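Local coordinates for protein peptidoglycan DD-endopeptidase ShyB (Vibrio cholerae, PDB 2GU1) that cleaves the peptide cross-links between peptidoglycan strands as a zinc-dependent DD-endopeptidase of the M23 family, probably letting new glycan be inserted as the cell wall expands, at residues 72-77 against 162-167; 213-218 against 234-239; 284-289 against 296-301. All coordinates share one frame; numbering follows the deposited sequence.

Interaction 1 of 3, residues 72-77 against 162-167; sequences SIVEKA and TGNSEI
A single water links Ile-73 to Thr-162, and each segment holds an ST turn folded by its own hydroxyl. The one at Ser-72 sits within a type I beta turn, Ser-72 to Glu-75, that joins two strands of the LysM-like domain; the other, at Thr-162, lies where strand 160-173 of the domain that follows turns a corner at Gly-163. The water accepts from Ile-73 N and donates to Thr-162 O (2.8 Å from the water oxygen). Ser-72 OG accepts from Val-74 N at 3.0 Å, a task for a short hydroxyl side chain. Thr-162 uses both branches: OG1 accepts from Asn-164 N and is also hydrogen-bonded to Gln-155 O, while CG2, anti to the carbonyl carbon, is left for apolar contact. Ile-73 crosses Thr-162 at a slant, its CG1 3.8 Å from Thr-162 CG2. Val-74 is buried, its CB directed toward 162-167, and the side chain of Asn-164 comes to meet it and Glu-75 from the opposite direction. Leu-157 of strand 147-157 also touches Ile-73 and Val-74. The tightest point of this surface contact is the methyl pair Val-74 CG1 and Thr-162 CG2, 3.6 Å apart, the two side chains crossing at about a right angle.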
loop_
_atom_site.group_PDB
_atom_site.type_symbol
_atom_site.label_atom_id
_atom_site.label_comp_id
_atom_site.label_asym_id
_atom_site.label_seq_id
_atom_site.Cartn_x
_atom_site.Cartn_y
_atom_site.Cartn_z
ATOM N N SER A 72 -10.976 1.645 8.355
ATOM C CA SER A 72 -11.490 0.428 8.985
ATOM C C SER A 72 -11.954 0.838 10.370
ATOM O O SER A 72 -11.778 1.987 10.766
ATOM C CB SER A 72 -10.404 -0.648 9.115
ATOM O OG SER A 72 -9.544 -0.384 10.211
ATOM N N ILE A 73 -12.540 -0.093 11.114
ATOM C CA ILE A 73 -13.005 0.234 12.453
ATOM C C ILE A 73 -11.849 0.420 13.443
ATOM O O ILE A 73 -12.063 0.820 14.581
ATOM C CB ILE A 73 -13.992 -0.841 12.980
ATOM C CG1 ILE A 73 -13.333 -2.220 12.990
ATOM C CG2 ILE A 73 -15.236 -0.863 12.092
ATOM C CD1 ILE A 73 -14.292 -3.349 13.358
ATOM N N VAL A 74 -10.624 0.145 13.000
ATOM C CA VAL A 74 -9.460 0.309 13.862
ATOM C C VAL A 74 -8.427 1.283 13.290
ATOM O O VAL A 74 -7.347 1.441 13.854
ATOM C CB VAL A 74 -8.759 -1.054 14.148
ATOM C CG1 VAL A 74 -9.700 -1.965 14.915
ATOM C CG2 VAL A 74 -8.315 -1.715 12.846
ATOM N N GLU A 75 -8.761 1.939 12.181
ATOM C CA GLU A 75 -7.843 2.881 11.546
ATOM C C GLU A 75 -8.566 4.043 10.872
ATOM O O GLU A 75 -9.522 3.843 10.120
ATOM C CB GLU A 75 -6.985 2.151 10.507
ATOM C CG GLU A 75 -6.230 0.958 11.069
ATOM C CD GLU A 75 -5.426 0.205 10.024
ATOM O OE1 GLU A 75 -4.682 -0.726 10.407
ATOM O OE2 GLU A 75 -5.536 0.536 8.824
ATOM N N LYS A 76 -8.095 5.259 11.135
ATOM C CA LYS A 76 -8.693 6.444 10.544
ATOM C C LYS A 76 -7.691 7.582 10.357
ATOM O O LYS A 76 -6.796 7.777 11.179
ATOM C CB LYS A 76 -9.861 6.928 11.408
ATOM C CG LYS A 76 -9.474 7.243 12.841
ATOM C CD LYS A 76 -10.692 7.606 13.680
ATOM C CE LYS A 76 -10.302 7.857 15.132
ATOM N NZ LYS A 76 -11.491 8.135 15.994
ATOM N N ALA A 77 -7.860 8.318 9.262
ATOM C CA ALA A 77 -7.027 9.466 8.925
ATOM C C ALA A 77 -7.880 10.688 9.257
ATOM O O ALA A 77 -9.015 10.794 8.794
ATOM C CB ALA A 77 -6.686 9.452 7.437
ATOM N N THR A 162 -12.342 -6.788 11.642
ATOM C CA THR A 162 -11.938 -5.532 11.013
ATOM C C THR A 162 -11.743 -5.684 9.512
ATOM O O THR A 162 -11.794 -4.708 8.768
ATOM C CB THR A 162 -10.627 -5.006 11.622
ATOM O OG1 THR A 162 -9.540 -5.862 11.234
ATOM C CG2 THR A 162 -10.721 -4.983 13.139
ATOM N N GLY A 163 -11.531 -6.916 9.066
ATOM C CA GLY A 163 -11.301 -7.151 7.655
ATOM C C GLY A 163 -9.810 -7.254 7.370
ATOM O O GLY A 163 -9.399 -7.653 6.276
ATOM N N ASN A 164 -8.998 -6.889 8.356
ATOM C CA ASN A 164 -7.552 -6.951 8.220
ATOM C C ASN A 164 -7.100 -8.379 8.528
ATOM O O ASN A 164 -7.553 -8.976 9.500
ATOM C CB ASN A 164 -6.889 -5.970 9.196
ATOM C CG ASN A 164 -7.103 -4.511 8.802
ATOM O OD1 ASN A 164 -7.023 -3.609 9.639
ATOM N ND2 ASN A 164 -7.367 -4.275 7.523
ATOM N N SER A 165 -6.218 -8.926 7.690
ATOM C CA SER A 165 -5.718 -10.284 7.893
ATOM C C SER A 165 -4.358 -10.454 7.234
ATOM O O SER A 165 -3.976 -9.659 6.376
ATOM C CB SER A 165 -6.673 -11.307 7.280
ATOM O OG SER A 165 -6.628 -11.211 5.867
ATOM N N GLU A 166 -3.648 -11.508 7.629
ATOM C CA GLU A 166 -2.327 -11.791 7.070
ATOM C C GLU A 166 -2.016 -13.279 7.163
ATOM O O GLU A 166 -2.221 -13.907 8.209
ATOM C CB GLU A 166 -1.244 -10.990 7.812
ATOM C CG GLU A 166 0.127 -11.055 7.138
ATOM C CD GLU A 166 1.145 -10.133 7.780
ATOM O OE1 GLU A 166 1.760 -10.528 8.795
ATOM O OE2 GLU A 166 1.320 -9.005 7.269
ATOM N N ILE A 167 -1.553 -13.849 6.057
ATOM C CA ILE A 167 -1.190 -15.261 6.020
ATOM C C ILE A 167 0.175 -15.378 6.684
ATOM O O ILE A 167 1.108 -14.650 6.323
ATOM C CB ILE A 167 -1.082 -15.770 4.566
ATOM C CG1 ILE A 167 -2.392 -15.488 3.824
ATOM C CG2 ILE A 167 -0.705 -17.240 4.558
ATOM C CD1 ILE A 167 -2.442 -16.073 2.405
HETATM O O HOH W 1 -13.356 -2.550 9.583
#

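Interaction 2 of 3, residues 213-218 against 234-239; sequences ITSGFN and GTDFAT. With ZN (zinc ion), chain B.
The first torsions of Asp-236 and Thr-214 place their polar groups side by side near the catalytic zinc. In Asp-236, CG stands anti to the carbonyl carbon (chi1 -65°), which carries the carboxylate to the metal; OD1 is the close ligand, 2.0 Å from the zinc ion, and OD2 lies 2.7 Å from it. Thr-214 OG1 lies between its backbone N and carbonyl carbon (chi1 58°), 3.4 Å from Asp-236 CB. From there it reaches a water that also donates to Asp-236 OD2, 3.0 Å from the water oxygen. Ser-215 CB packs against the same OD2, and its small side chain suits a place so near the metal.

The backbone fixes the aspartate as well: Asp-236 N donates to Ser-215 O at 2.8 Å in a nearly straight bond (165°), and Thr-214 N donates to Asp-236 O. On the other side of the sheet Ile-213 lies beside Phe-237, CG1 to CE1 3.6 Å, and its CG2 meets Thr-235 CG2, an apolar patch fitting for branched and aromatic residues.

His-232 and His-313 complete the zinc site: His-232 and Asp-236 end the HxxxD motif of M23 peptidases, and His-313 is the second histidine of HxH. Gly-216 O is hydrogen-bonded to His-232 ND1. Strand 235-237 runs between strand 213-215 and strand 312-318, antiparallel to both.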
loop_
_atom_site.group_PDB
_atom_site.type_symbol
_atom_site.label_atom_id
_atom_site.label_comp_id
_atom_site.label_asym_id
_atom_site.label_seq_id
_atom_site.Cartn_x
_atom_site.Cartn_y
_atom_site.Cartn_z
ATOM N N ILE A 213 20.879 11.879 -2.669
ATOM C CA ILE A 213 19.658 12.143 -1.916
ATOM C C ILE A 213 19.632 13.615 -1.501
ATOM O O ILE A 213 20.507 14.079 -0.770
ATOM C CB ILE A 213 19.583 11.243 -0.661
ATOM C CG1 ILE A 213 19.540 9.772 -1.083
ATOM C CG2 ILE A 213 18.357 11.589 0.163
ATOM C CD1 ILE A 213 19.615 8.792 0.079
ATOM N N THR A 214 18.630 14.349 -1.976
ATOM C CA THR A 214 18.504 15.768 -1.656
ATOM C C THR A 214 17.641 16.008 -0.417
ATOM O O THR A 214 17.605 17.114 0.118
ATOM C CB THR A 214 17.908 16.554 -2.848
ATOM O OG1 THR A 214 16.628 16.012 -3.195
ATOM C CG2 THR A 214 18.834 16.463 -4.057
ATOM N N SER A 215 16.953 14.961 0.028
ATOM C CA SER A 215 16.089 15.030 1.203
ATOM C C SER A 215 15.654 13.618 1.575
ATOM O O SER A 215 14.950 12.961 0.811
ATOM C CB SER A 215 14.858 15.888 0.904
ATOM O OG SER A 215 13.977 15.894 2.012
ATOM N N GLY A 216 16.072 13.153 2.749
ATOM C CA GLY A 216 15.733 11.808 3.179
ATOM C C GLY A 216 14.450 11.679 3.974
ATOM O O GLY A 216 13.748 12.662 4.209
ATOM N N PHE A 217 14.155 10.451 4.388
ATOM C CA PHE A 217 12.966 10.122 5.170
ATOM C C PHE A 217 13.031 10.820 6.527
ATOM O O PHE A 217 14.065 10.782 7.190
ATOM C CB PHE A 217 12.912 8.604 5.389
ATOM C CG PHE A 217 11.686 8.121 6.121
ATOM C CD1 PHE A 217 10.484 7.927 5.443
ATOM C CD2 PHE A 217 11.745 7.811 7.481
ATOM C CE1 PHE A 217 9.356 7.420 6.105
ATOM C CE2 PHE A 217 10.627 7.307 8.152
ATOM C CZ PHE A 217 9.430 7.113 7.463
ATOM N N ASN A 218 11.934 11.456 6.936
ATOM C CA ASN A 218 11.877 12.140 8.230
ATOM C C ASN A 218 10.436 12.417 8.635
ATOM O O ASN A 218 9.850 13.423 8.241
ATOM C CB ASN A 218 12.665 13.453 8.198
ATOM C CG ASN A 218 12.573 14.218 9.514
ATOM O OD1 ASN A 218 12.263 13.644 10.564
ATOM N ND2 ASN A 218 12.851 15.516 9.463
ATOM N N GLY A 234 9.307 9.852 2.388
ATOM C CA GLY A 234 10.028 9.201 1.310
ATOM C C GLY A 234 11.437 9.744 1.165
ATOM O O GLY A 234 11.883 10.552 1.976
ATOM N N THR A 235 12.140 9.295 0.133
ATOM C CA THR A 235 13.502 9.752 -0.111
ATOM C C THR A 235 13.541 10.472 -1.458
ATOM O O THR A 235 12.998 9.973 -2.446
ATOM C CB THR A 235 14.482 8.557 -0.145
ATOM O OG1 THR A 235 14.378 7.812 1.070
ATOM C CG2 THR A 235 15.901 9.033 -0.311
ATOM N N ASP A 236 14.171 11.643 -1.502
ATOM C CA ASP A 236 14.268 12.397 -2.753
ATOM C C ASP A 236 15.620 12.206 -3.427
ATOM O O ASP A 236 16.658 12.434 -2.801
ATOM C CB ASP A 236 14.044 13.889 -2.491
ATOM C CG ASP A 236 12.651 14.179 -1.997
ATOM O OD1 ASP A 236 11.813 13.252 -2.045
ATOM O OD2 ASP A 236 12.392 15.325 -1.581
ATOM N N PHE A 237 15.598 11.781 -4.693
ATOM C CA PHE A 237 16.816 11.569 -5.484
ATOM C C PHE A 237 16.951 12.691 -6.514
ATOM O O PHE A 237 15.954 13.153 -7.088
ATOM C CB PHE A 237 16.773 10.207 -6.194
ATOM C CG PHE A 237 16.869 9.034 -5.260
ATOM C CD1 PHE A 237 18.050 8.771 -4.571
ATOM C CD2 PHE A 237 15.769 8.208 -5.043
ATOM C CE1 PHE A 237 18.135 7.701 -3.677
ATOM C CE2 PHE A 237 15.838 7.137 -4.155
ATOM C CZ PHE A 237 17.023 6.881 -3.468
ATOM N N ALA A 238 18.188 13.135 -6.734
ATOM C CA ALA A 238 18.473 14.226 -7.656
ATOM C C ALA A 238 18.438 13.789 -9.113
ATOM O O ALA A 238 19.481 13.646 -9.757
ATOM C CB ALA A 238 19.832 14.835 -7.329
ATOM N N THR A 239 17.238 13.584 -9.635
ATOM C CA THR A 239 17.070 13.157 -11.019
ATOM C C THR A 239 16.658 14.279 -11.952
ATOM O O THR A 239 15.866 15.147 -11.590
ATOM C CB THR A 239 15.976 12.084 -11.152
ATOM O OG1 THR A 239 14.781 12.551 -10.509
ATOM C CG2 THR A 239 16.416 10.784 -10.536
HETATM ZN ZN ZN B . 10.093 13.884 -1.167
HETATM O O HOH W 2 14.192 17.450 -2.557
HETATM O O HOH W 3 15.975 8.330 3.249
#

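Interaction 3 of 3, residues 284-289 against 296-301; sequences ILVKKG and QKIALA
Ile-284 and Ala-299 form an antiparallel non-hydrogen-bonded pair, 4.3 Å from CA to CA, where strand 283-284 ends beside strand 297-300 and the latter carries a classic beta bulge, Ile-298 and Ala-299 both facing Val-245. One backbone bond joins the segments: Leu-285 N donates to Ile-298 O at 2.8 Å.

The closeness of the pair suits alanine, whose CB rests 3.9 Å from Ile-284 CA with nothing longer to accommodate. Leu-285 buries more surface here than any other residue of the two segments. Its CB is 3.5 Å from Ile-298 O, and its CD1 reaches the aliphatic part of Lys-297, 3.8 Å from CG, with Leu-300 CD2 a little farther off. Lysine serves well at this exposed place: its methylenes pack on the leucine, and the bend at chi3 (66°) brings CE back near Leu-285 CD1, beside CG and CD. Val-286 turns inward; its CG2 sits 4.1 Å from Ile-298 CB, and its CG1 comes near Ile-298 CG2, the two beta-branched side chains meeting at a slant. Leu-266 lies against Ile-284, Val-286 and Ile-298 alike, carrying this seam into the core of the M23 domain.

The chemistry is thus a single backbone hydrogen bond flanked by hydrocarbon. Leu-285 CB and Val-286 CG2 both lie close to Ile-298 O, which probably shields its hydrogen bond from water, while side-chain packing supplies the rest of the hold.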
loop_
_atom_site.group_PDB
_atom_site.type_symbol
_atom_site.label_atom_id
_atom_site.label_comp_id
_atom_site.label_asym_id
_atom_site.label_seq_id
_atom_site.Cartn_x
_atom_site.Cartn_y
_atom_site.Cartn_z
ATOM N N ILE A 284 4.776 7.845 -17.142
ATOM C CA ILE A 284 4.638 6.498 -16.580
ATOM C C ILE A 284 4.626 5.516 -17.754
ATOM O O ILE A 284 3.839 5.671 -18.684
ATOM C CB ILE A 284 3.325 6.370 -15.744
ATOM C CG1 ILE A 284 3.488 7.130 -14.422
ATOM C CG2 ILE A 284 2.998 4.890 -15.473
ATOM C CD1 ILE A 284 2.245 7.176 -13.552
ATOM N N LEU A 285 5.500 4.516 -17.707
ATOM C CA LEU A 285 5.623 3.542 -18.791
ATOM C C LEU A 285 4.952 2.188 -18.573
ATOM O O LEU A 285 5.148 1.261 -19.366
ATOM C CB LEU A 285 7.104 3.316 -19.104
ATOM C CG LEU A 285 7.902 4.527 -19.592
ATOM C CD1 LEU A 285 9.374 4.157 -19.664
ATOM C CD2 LEU A 285 7.389 4.982 -20.961
ATOM N N VAL A 286 4.166 2.065 -17.510
ATOM C CA VAL A 286 3.483 0.810 -17.220
ATOM C C VAL A 286 2.017 1.093 -16.924
ATOM O O VAL A 286 1.621 2.247 -16.778
ATOM C CB VAL A 286 4.118 0.089 -16.001
ATOM C CG1 VAL A 286 5.485 -0.460 -16.372
ATOM C CG2 VAL A 286 4.246 1.055 -14.839
ATOM N N LYS A 287 1.211 0.043 -16.838
ATOM C CA LYS A 287 -0.210 0.211 -16.560
ATOM C C LYS A 287 -0.664 -0.688 -15.417
ATOM O O LYS A 287 0.036 -1.630 -15.043
ATOM C CB LYS A 287 -1.033 -0.105 -17.813
ATOM C CG LYS A 287 -2.524 0.107 -17.624
ATOM C CD LYS A 287 -3.320 -0.280 -18.857
ATOM C CE LYS A 287 -4.811 -0.081 -18.617
ATOM N NZ LYS A 287 -5.289 -0.878 -17.447
ATOM N N LYS A 288 -1.836 -0.390 -14.862
ATOM C CA LYS A 288 -2.389 -1.191 -13.778
ATOM C C LYS A 288 -2.413 -2.660 -14.172
ATOM O O LYS A 288 -2.622 -2.992 -15.339
ATOM C CB LYS A 288 -3.819 -0.764 -13.455
ATOM C CG LYS A 288 -3.952 0.445 -12.547
ATOM C CD LYS A 288 -5.371 0.536 -11.999
ATOM C CE LYS A 288 -5.736 -0.722 -11.219
ATOM N NZ LYS A 288 -7.155 -0.724 -10.752
ATOM N N GLY A 289 -2.205 -3.532 -13.192
ATOM C CA GLY A 289 -2.226 -4.960 -13.451
ATOM C C GLY A 289 -0.968 -5.521 -14.081
ATOM O O GLY A 289 -0.744 -6.728 -14.052
ATOM N N GLN A 296 13.337 -3.266 -13.530
ATOM C CA GLN A 296 12.657 -2.919 -14.771
ATOM C C GLN A 296 12.308 -1.432 -14.810
ATOM O O GLN A 296 11.923 -0.844 -13.793
ATOM C CB GLN A 296 11.375 -3.741 -14.909
ATOM C CG GLN A 296 10.709 -3.638 -16.263
ATOM C CD GLN A 296 9.416 -4.425 -16.331
ATOM O OE1 GLN A 296 9.273 -5.461 -15.681
ATOM N NE2 GLN A 296 8.470 -3.945 -17.132
ATOM N N LYS A 297 12.449 -0.820 -15.984
ATOM C CA LYS A 297 12.120 0.593 -16.132
ATOM C C LYS A 297 10.605 0.711 -16.087
ATOM O O LYS A 297 9.899 -0.007 -16.795
ATOM C CB LYS A 297 12.657 1.149 -17.460
ATOM C CG LYS A 297 12.277 2.604 -17.696
ATOM C CD LYS A 297 13.285 3.340 -18.577
ATOM C CE LYS A 297 13.314 2.803 -19.995
ATOM N NZ LYS A 297 14.258 3.595 -20.848
ATOM N N ILE A 298 10.101 1.616 -15.254
ATOM C CA ILE A 298 8.662 1.783 -15.118
ATOM C C ILE A 298 8.193 3.207 -15.390
ATOM O O ILE A 298 7.002 3.448 -15.609
ATOM C CB ILE A 298 8.199 1.352 -13.707
ATOM C CG1 ILE A 298 8.901 2.196 -12.643
ATOM C CG2 ILE A 298 8.505 -0.123 -13.498
ATOM C CD1 ILE A 298 8.541 1.802 -11.202
ATOM N N ALA A 299 9.125 4.152 -15.385
ATOM C CA ALA A 299 8.764 5.537 -15.641
ATOM C C ALA A 299 9.979 6.419 -15.856
ATOM O O ALA A 299 11.120 5.959 -15.797
ATOM C CB ALA A 299 7.940 6.081 -14.479
ATOM N N LEU A 300 9.713 7.696 -16.101
ATOM C CA LEU A 300 10.762 8.676 -16.295
ATOM C C LEU A 300 10.507 9.735 -15.232
ATOM O O LEU A 300 9.380 10.237 -15.097
ATOM C CB LEU A 300 10.678 9.283 -17.700
ATOM C CG LEU A 300 10.802 8.281 -18.860
ATOM C CD1 LEU A 300 10.736 9.025 -20.195
ATOM C CD2 LEU A 300 12.118 7.519 -18.748
ATOM N N ALA A 301 11.538 10.046 -14.456
ATOM C CA ALA A 301 11.418 11.048 -13.402
ATOM C C ALA A 301 10.932 12.366 -13.972
ATOM O O ALA A 301 11.106 12.648 -15.162
ATOM C CB ALA A 301 12.762 11.229 -12.692
#

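In the fold
Along the chain the three contacts come in series. Interaction 1 lies between the LysM-like domain and the Csd3-type domain that precede the peptidase, joining the turn before strand 75-81 to the corner in strand 160-173. Interactions 2 and 3 belong to the peptidase part, the first in the large antiparallel sheet with the zinc site, the second in a small sheet of three strands. Their centres are 20 Å apart, yet the segments touch, Thr-239 OG1 packing 3.3 Å from Ala-301 CB, so the loops that leave the two strands meet there. Interaction 1 lies about 30 Å from either, centre to centre, across the chain's centre: domain packing is separate from the catalytic site.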